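Side-chain contact in UspA domain-containing protein (Pyrococcus horikoshii, PDB 2DUM), which is of unknown function but belongs to the universal stress protein A family and probably acts, like its relatives, as a dimeric stress-response protein: residues V110-A113 and E114-V118. Residues are numbered along the deposited sequence; the frame is centred on the assembly and turned at random.
Sequences VKVA and EEENV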
# COMPACT_ATOMS: atom_id res chain seq x y z
N VAL A 110 10.54 7.66 -7.01
CA VAL A 110 10.62 8.26 -5.71
C VAL A 110 10.91 9.78 -5.83
O VAL A 110 10.47 10.64 -5.05
CB VAL A 110 11.74 7.61 -4.96
CG1 VAL A 110 11.96 8.35 -3.65
CG2 VAL A 110 11.39 6.18 -4.71
N LYS A 111 11.69 10.08 -6.85
CA LYS A 111 12.07 11.46 -7.12
C LYS A 111 10.81 12.22 -7.44
O LYS A 111 10.51 13.20 -6.78
CB LYS A 111 13.18 11.60 -8.20
CG LYS A 111 14.56 11.99 -7.59
CD LYS A 111 15.77 11.27 -8.16
CE LYS A 111 16.05 11.81 -9.54
NZ LYS A 111 17.07 10.94 -10.25
N VAL A 112 10.05 11.73 -8.39
CA VAL A 112 8.83 12.38 -8.81
C VAL A 112 7.74 12.34 -7.74
O VAL A 112 6.98 13.28 -7.61
CB VAL A 112 8.25 11.70 -10.06
CG1 VAL A 112 6.78 12.06 -10.26
CG2 VAL A 112 9.09 11.98 -11.35
N ALA A 113 7.64 11.27 -6.96
CA ALA A 113 6.67 11.29 -5.90
C ALA A 113 6.91 12.55 -5.16
O ALA A 113 6.04 13.41 -5.13
CB ALA A 113 6.85 10.13 -5.02
N GLU A 114 8.12 12.69 -4.62
CA GLU A 114 8.36 13.73 -3.62
C GLU A 114 8.18 15.13 -4.12
O GLU A 114 7.77 16.02 -3.35
CB GLU A 114 9.74 13.61 -2.94
CG GLU A 114 9.73 14.24 -1.53
CD GLU A 114 9.11 13.28 -0.47
OE1 GLU A 114 9.32 12.01 -0.57
OE2 GLU A 114 8.39 13.77 0.47
N GLU A 115 8.53 15.29 -5.38
CA GLU A 115 8.53 16.56 -6.05
C GLU A 115 7.15 17.10 -6.46
O GLU A 115 7.03 18.31 -6.65
CB GLU A 115 9.30 16.51 -7.37
CG GLU A 115 10.77 16.19 -7.40
CD GLU A 115 11.20 15.83 -8.83
OE1 GLU A 115 12.38 15.48 -9.04
OE2 GLU A 115 10.35 15.88 -9.77
N GLU A 116 6.17 16.25 -6.75
CA GLU A 116 4.85 16.77 -6.96
C GLU A 116 3.96 16.72 -5.76
O GLU A 116 2.72 16.80 -5.93
CB GLU A 116 4.13 16.04 -8.04
CG GLU A 116 4.01 16.91 -9.22
CD GLU A 116 5.34 17.01 -9.77
OE1 GLU A 116 6.07 16.04 -9.41
OE2 GLU A 116 5.64 18.01 -10.48
N ASN A 117 4.57 16.61 -4.59
CA ASN A 117 3.86 16.45 -3.39
C ASN A 117 2.54 15.70 -3.63
O ASN A 117 1.43 16.27 -3.61
CB ASN A 117 3.67 17.76 -2.70
CG ASN A 117 3.26 17.56 -1.27
OD1 ASN A 117 2.49 18.34 -0.71
ND2 ASN A 117 3.71 16.44 -0.69
N VAL A 118 2.68 14.41 -3.94
CA VAL A 118 1.56 13.52 -4.24
C VAL A 118 1.02 12.93 -2.94
O VAL A 118 1.76 12.85 -1.96
CB VAL A 118 1.95 12.37 -5.20
CG1 VAL A 118 2.72 12.87 -6.28
CG2 VAL A 118 2.70 11.22 -4.50
O HOH W 1 9.17 10.06 -2.70
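Val110 and Glu114 share a water molecule as well as a backbone bond on the last turn of helix 105-115. The carbonyl O of Val110 accepts from Glu114 N at 3.1 Å and also from the water at 2.7 Å. The same water donates to Glu114 OE1 at 2.9 Å, so it ties the carboxylate back to the preceding turn; the bend at chi2 (80°) swings OE1 round to meet it. One residue on, Glu115 N bonds Lys111 O, while the Glu115 side chain runs past that carbonyl, with OE1 4.0 Å from Lys111 CB. Their charged ends do not meet: Lys111 NZ turns back to Glu108 and Asp107, and Glu115 OE2 forms a salt bridge with Arg101 on strand 95-103. Glu116, the first residue to leave helical geometry, still donates its N to Val112 O at 3.2 Å, with a weak second bond to Ala113 O; its side chain, bent at chi2 (72°), brings OE1 4.1 Å from Val112 CG1. Past Asn117, the chain folds back so that Val118 CG2 meets Ala113 CB at 4.3 Å, and Val118 CG1 lies 3.6 Å from Ala113 O. Val112 packs on Leu9, Leu39 and Ile99, and Val118 on Ile37, seating the helix end against the parallel sheet just before strand 120-124. Asn117 ND2 hydrogen-bonds Asp158 OD2 of the second subunit, whose carboxylate also comes close to Glu114 OE2. Three consecutive carboxylates thus gather where the helix dipole disfavours negative charge; Arg101, with Arg97 and Lys7 packed by Glu116, probably offsets this.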